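Local structure of (S)-ureidoglycine aminohydrolase cupin domain-containing protein (Pseudomonas syringae pv. tomato, 3MYX) at residues 64-69 and 162-167; 188-193 and 197-202. The protein is of unknown function but belongs to the cupin superfamily and is probably related to (S)-ureidoglycine aminohydrolase. All coordinates share one frame; numbering follows the deposited sequence.

Contact 1: residues 64-69 and 162-167; sequences PYTEML and DTASTL. With EDO (1,2-ethanediol), chain E.
The carboxylate of Asp162 is the flat group that meets Thr66 across this contact. Its OD2 takes the Thr66 hydroxyl on the syn side, OG1 to OD2 2.7 Å, and the hydroxyl of Ser165 on the anti side, the two donors arriving from opposite faces and each about 20° out of the plane. The other oxygen is gripped differently: the amide of Ala164 stands above the carboxylate plane, its N 3.0 Å from Asp162 OD1, which closes an Asx turn. Three donors thus fix the rotation of the carboxylate, and they would be expected to favour its charged form. Ser165 OG in turn accepts from Leu167 N in an ST turn, so short polar side chains shape the loop that joins strands 154-161 and 168-174 of the cupin domain and dock it against strand 66-71 of the other half of the chain. Thr66 suits this seam because its branches divide the work. With OG1 beside the backbone N (chi1 -56°), the hydroxyl faces Asp162, while CG2 lies 3.9 Å from Leu167 CD1, the two side chains running alongside one another and pointing opposite ways. A water lies 3.0 Å from both Thr66 OG1 and Ala164 O and links them. Away from Thr66, Thr166 N donates to O1 of an ethanediol molecule, most likely carried over from crystallisation, at 2.9 Å.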
loop_
_atom_site.group_PDB
_atom_site.type_symbol
_atom_site.label_atom_id
_atom_site.label_comp_id
_atom_site.label_asym_id
_atom_site.label_seq_id
_atom_site.Cartn_x
_atom_site.Cartn_y
_atom_site.Cartn_z
ATOM N N PRO A 64 9.869 7.181 -12.215
ATOM C CA PRO A 64 10.318 5.944 -12.851
ATOM C C PRO A 64 9.443 4.730 -12.555
ATOM O O PRO A 64 9.614 3.693 -13.190
ATOM C CB PRO A 64 11.700 5.737 -12.249
ATOM C CG PRO A 64 11.618 6.394 -10.917
ATOM C CD PRO A 64 10.804 7.610 -11.162
ATOM N N TYR A 65 8.558 4.854 -11.571
ATOM C CA TYR A 65 7.746 3.759 -11.085
ATOM C C TYR A 65 6.279 4.168 -11.107
ATOM O O TYR A 65 5.962 5.349 -11.191
ATOM C CB TYR A 65 8.113 3.450 -9.635
ATOM C CG TYR A 65 9.595 3.352 -9.302
ATOM C CD1 TYR A 65 10.506 2.772 -10.183
ATOM C CD2 TYR A 65 10.072 3.788 -8.074
ATOM C CE1 TYR A 65 11.856 2.662 -9.861
ATOM C CE2 TYR A 65 11.407 3.673 -7.751
ATOM C CZ TYR A 65 12.285 3.093 -8.635
ATOM O OH TYR A 65 13.606 3.001 -8.288
ATOM N N THR A 66 5.383 3.194 -10.966
ATOM C CA THR A 66 4.038 3.488 -10.454
ATOM C C THR A 66 4.150 3.358 -8.949
ATOM O O THR A 66 4.571 2.337 -8.463
ATOM C CB THR A 66 2.985 2.524 -10.978
ATOM O OG1 THR A 66 3.020 2.543 -12.410
ATOM C CG2 THR A 66 1.607 2.907 -10.469
ATOM N N GLU A 67 3.787 4.393 -8.206
ATOM C CA GLU A 67 4.008 4.387 -6.752
ATOM C C GLU A 67 2.837 4.980 -5.975
ATOM O O GLU A 67 2.372 6.077 -6.257
ATOM C CB GLU A 67 5.328 5.087 -6.395
ATOM C CG GLU A 67 5.695 4.965 -4.917
ATOM C CD GLU A 67 7.151 5.324 -4.596
ATOM O OE1 GLU A 67 8.006 5.455 -5.513
ATOM O OE2 GLU A 67 7.435 5.399 -3.381
HETATM N N MSE A 68 2.375 4.214 -4.992
HETATM C CA MSE A 68 1.334 4.633 -4.063
HETATM C C MSE A 68 1.973 5.076 -2.775
HETATM O O MSE A 68 2.867 4.398 -2.251
HETATM C CB MSE A 68 0.408 3.473 -3.740
HETATM C CG MSE A 68 -0.643 3.833 -2.708
HETATM SE SE MSE A 68 -1.542 2.238 -2.228
HETATM C CE MSE A 68 -3.061 2.997 -1.350
ATOM N N LEU A 69 1.494 6.207 -2.256
ATOM C CA LEU A 69 1.940 6.787 -0.974
ATOM C C LEU A 69 0.775 6.803 0.001
ATOM O O LEU A 69 -0.323 7.174 -0.375
ATOM C CB LEU A 69 2.375 8.270 -1.147
ATOM C CG LEU A 69 3.568 8.652 -2.030
ATOM C CD1 LEU A 69 3.214 8.534 -3.514
ATOM C CD2 LEU A 69 4.058 10.042 -1.681
ATOM N N ASP A 162 -3.823 0.617 -13.174
ATOM C CA ASP A 162 -2.652 0.914 -13.967
ATOM C C ASP A 162 -2.688 0.201 -15.310
ATOM O O ASP A 162 -3.242 -0.899 -15.437
ATOM C CB ASP A 162 -1.391 0.502 -13.219
ATOM C CG ASP A 162 -0.169 1.295 -13.614
ATOM O OD1 ASP A 162 -0.260 2.222 -14.453
ATOM O OD2 ASP A 162 0.904 0.996 -13.046
ATOM N N THR A 163 -2.036 0.821 -16.295
ATOM C CA THR A 163 -1.670 0.115 -17.510
ATOM C C THR A 163 -0.158 -0.144 -17.582
ATOM O O THR A 163 0.256 -0.928 -18.412
ATOM C CB THR A 163 -2.128 0.871 -18.780
ATOM O OG1 THR A 163 -1.602 2.201 -18.767
ATOM C CG2 THR A 163 -3.634 0.920 -18.837
ATOM N N ALA A 164 0.652 0.473 -16.714
ATOM C CA ALA A 164 2.100 0.226 -16.679
ATOM C C ALA A 164 2.495 -0.898 -15.725
ATOM O O ALA A 164 3.670 -1.180 -15.555
ATOM C CB ALA A 164 2.849 1.512 -16.321
ATOM N N SER A 165 1.498 -1.521 -15.111
ATOM C CA SER A 165 1.661 -2.642 -14.190
ATOM C C SER A 165 0.282 -3.243 -14.012
ATOM O O SER A 165 -0.701 -2.696 -14.523
ATOM C CB SER A 165 2.184 -2.165 -12.841
ATOM O OG SER A 165 1.173 -1.489 -12.106
ATOM N N THR A 166 0.195 -4.328 -13.254
ATOM C CA THR A 166 -1.099 -4.894 -12.884
ATOM C C THR A 166 -1.691 -4.282 -11.612
ATOM O O THR A 166 -2.714 -4.758 -11.125
ATOM C CB THR A 166 -1.016 -6.413 -12.742
ATOM O OG1 THR A 166 -0.141 -6.737 -11.664
ATOM C CG2 THR A 166 -0.516 -7.071 -14.031
ATOM N N LEU A 167 -1.093 -3.221 -11.083
ATOM C CA LEU A 167 -1.624 -2.595 -9.876
ATOM C C LEU A 167 -3.043 -2.109 -10.043
ATOM O O LEU A 167 -3.378 -1.452 -11.045
ATOM C CB LEU A 167 -0.740 -1.434 -9.434
ATOM C CG LEU A 167 0.574 -1.801 -8.770
ATOM C CD1 LEU A 167 1.462 -0.543 -8.654
ATOM C CD2 LEU A 167 0.346 -2.434 -7.406
HETATM C C1 EDO E . 3.147 -5.743 -11.338
HETATM O O1 EDO E . 2.817 -5.506 -12.718
HETATM C C2 EDO E . 3.457 -7.223 -11.126
HETATM O O2 EDO E . 2.390 -8.040 -11.633
HETATM O O HOH W 1 4.888 0.416 -13.373
#

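Contact 2: residues 188-193 and 197-202; sequences ELMNLI and VVLSLE
Val197, Met190 and Leu192 carry most of this contact, which spans the interior of a cupin beta-barrel between strands of two different sheets. Strand 188-192 and strand 197-201 run roughly antiparallel, at 147°, but their axes come no closer than 11.2 Å, so no hydrogen bond joins them and side chains alone bridge the gap. The chain turns a corner at Ile193 and a short connection brings it back on the facing sheet, so residues close in sequence look at each other across the core.

Val197 has the largest buried surface of the contact. Its CG1 sits between the backbone N and the carbonyl carbon (chi1 60°), and this methyl serves both partners on strand 188-192. A beta-branched residue fits here, since it is compact and favours the extended backbone of a strand. Met190, present as selenomethionine, supplies the reach that a wide gap demands: in one of its two modelled conformers, the unbranched chain carries the terminal CE to 4.2 Å from Val197 CG1, and in that same conformer the methyl lies 4.4 Å from Leu199 CD1. Val209 of strand 206-209 touches Leu192, Val197 and Leu199, and thereby continues the same apolar layer.

Leu192 packs nearest the turn, where its side chain lies nearly perpendicular to that of Val197. Its forked end puts CD1 at 4.1 Å from both the CG1 methyl and the backbone N of Val197.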
loop_
_atom_site.group_PDB
_atom_site.type_symbol
_atom_site.label_atom_id
_atom_site.label_comp_id
_atom_site.label_asym_id
_atom_site.label_seq_id
_atom_site.Cartn_x
_atom_site.Cartn_y
_atom_site.Cartn_z
ATOM N N GLU A 188 0.013 -7.417 -1.849
ATOM C CA GLU A 188 -0.994 -6.486 -1.315
ATOM C C GLU A 188 -0.459 -5.560 -0.236
ATOM O O GLU A 188 0.009 -6.029 0.805
ATOM C CB GLU A 188 -2.188 -7.266 -0.753
ATOM C CG GLU A 188 -3.268 -6.366 -0.187
ATOM C CD GLU A 188 -4.552 -7.079 0.159
ATOM O OE1 GLU A 188 -4.599 -8.329 0.134
ATOM O OE2 GLU A 188 -5.535 -6.357 0.461
ATOM N N LEU A 189 -0.578 -4.254 -0.454
ATOM C CA LEU A 189 -0.444 -3.271 0.605
ATOM C C LEU A 189 -1.837 -2.944 1.097
ATOM O O LEU A 189 -2.745 -2.756 0.297
ATOM C CB LEU A 189 0.244 -1.984 0.109
ATOM C CG LEU A 189 0.431 -0.899 1.181
ATOM C CD1 LEU A 189 1.683 -0.066 0.930
ATOM C CD2 LEU A 189 -0.791 0.009 1.299
HETATM N N MSE A 190 -1.997 -2.899 2.417
HETATM C CA MSE A 190 -3.244 -2.480 3.056
HETATM C C MSE A 190 -2.954 -1.415 4.100
HETATM O O MSE A 190 -2.016 -1.571 4.877
HETATM C CB MSE A 190 -3.913 -3.632 3.809
HETATM C CG MSE A 190 -4.042 -4.928 3.065
HETATM SE SE MSE A 190 -4.950 -6.297 4.112
HETATM C CE MSE A 190 -4.305 -5.732 5.864
ATOM N N ASN A 191 -3.784 -0.389 4.155
ATOM C CA ASN A 191 -3.758 0.573 5.238
ATOM C C ASN A 191 -5.173 0.657 5.760
ATOM O O ASN A 191 -6.106 0.882 4.985
ATOM C CB ASN A 191 -3.244 1.936 4.762
ATOM C CG ASN A 191 -3.480 3.037 5.777
ATOM O OD1 ASN A 191 -4.536 3.662 5.781
ATOM N ND2 ASN A 191 -2.491 3.272 6.644
ATOM N N LEU A 192 -5.363 0.411 7.044
ATOM C CA LEU A 192 -6.727 0.311 7.566
ATOM C C LEU A 192 -7.308 1.687 7.886
ATOM O O LEU A 192 -6.784 2.441 8.711
ATOM C CB LEU A 192 -6.805 -0.583 8.795
ATOM C CG LEU A 192 -6.349 -2.039 8.614
ATOM C CD1 LEU A 192 -6.908 -2.885 9.741
ATOM C CD2 LEU A 192 -6.704 -2.675 7.299
ATOM N N ILE A 193 -8.405 1.998 7.199
ATOM C CA ILE A 193 -9.182 3.212 7.435
ATOM C C ILE A 193 -10.115 3.010 8.641
ATOM O O ILE A 193 -10.280 3.919 9.452
ATOM C CB ILE A 193 -9.975 3.581 6.134
ATOM C CG1 ILE A 193 -9.005 3.907 4.991
ATOM C CG2 ILE A 193 -10.985 4.719 6.386
ATOM C CD1 ILE A 193 -9.658 3.914 3.633
ATOM N N VAL A 197 -7.710 -6.260 11.926
ATOM C CA VAL A 197 -7.649 -7.618 11.439
ATOM C C VAL A 197 -6.469 -8.320 12.071
ATOM O O VAL A 197 -5.426 -7.698 12.312
ATOM C CB VAL A 197 -7.576 -7.669 9.884
ATOM C CG1 VAL A 197 -6.362 -6.956 9.363
ATOM C CG2 VAL A 197 -7.638 -9.121 9.348
ATOM N N VAL A 198 -6.648 -9.613 12.344
ATOM C CA VAL A 198 -5.561 -10.466 12.799
ATOM C C VAL A 198 -5.084 -11.333 11.637
ATOM O O VAL A 198 -5.868 -12.066 11.011
ATOM C CB VAL A 198 -5.989 -11.355 13.973
ATOM C CG1 VAL A 198 -4.861 -12.316 14.345
ATOM C CG2 VAL A 198 -6.387 -10.487 15.149
ATOM N N LEU A 199 -3.806 -11.200 11.326
ATOM C CA LEU A 199 -3.136 -12.005 10.317
ATOM C C LEU A 199 -2.258 -13.025 11.053
ATOM O O LEU A 199 -1.308 -12.658 11.758
ATOM C CB LEU A 199 -2.334 -11.118 9.354
ATOM C CG LEU A 199 -3.122 -10.025 8.623
ATOM C CD1 LEU A 199 -2.205 -9.184 7.722
ATOM C CD2 LEU A 199 -4.292 -10.610 7.806
ATOM N N SER A 200 -2.614 -14.298 10.917
ATOM C CA SER A 200 -1.841 -15.385 11.540
ATOM C C SER A 200 -0.851 -15.945 10.514
ATOM O O SER A 200 -1.229 -16.217 9.388
ATOM C CB SER A 200 -2.779 -16.484 12.070
ATOM O OG SER A 200 -3.846 -15.957 12.846
ATOM N N LEU A 201 0.420 -16.121 10.902
ATOM C CA LEU A 201 1.530 -16.252 9.910
ATOM C C LEU A 201 2.190 -17.630 9.740
ATOM O O LEU A 201 2.037 -18.500 10.596
ATOM C CB LEU A 201 2.615 -15.218 10.235
ATOM C CG LEU A 201 2.067 -13.803 10.414
ATOM C CD1 LEU A 201 3.203 -12.822 10.635
ATOM C CD2 LEU A 201 1.222 -13.405 9.205
ATOM N N GLU A 202 2.939 -17.792 8.631
ATOM C CA GLU A 202 3.614 -19.068 8.292
ATOM C C GLU A 202 4.369 -19.653 9.487
ATOM O O GLU A 202 4.276 -20.851 9.755
ATOM C CB GLU A 202 4.596 -18.888 7.120
#

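Overall arrangement
Both segments of contact 1 precede those of contact 2 along the chain; the centres of the two contacts lie about 21 Å apart, on opposite sides of the chain's centre. Contact 1 joins the two halves of the protein, setting strand 66-71 against a loop of the EutQ-like cupin domain, whereas contact 2 lies wholly within that domain and ties together its two facing sheets. The seven-stranded sheet links them: it holds strand 188-192 and both strands flanking the loop 162-167. In one of its two modelled conformers, Met68 also packs its SE 4.2 Å from Leu189 CD2. The seam between the halves and the core packing of one barrel are thus separate places joined by a shared sheet.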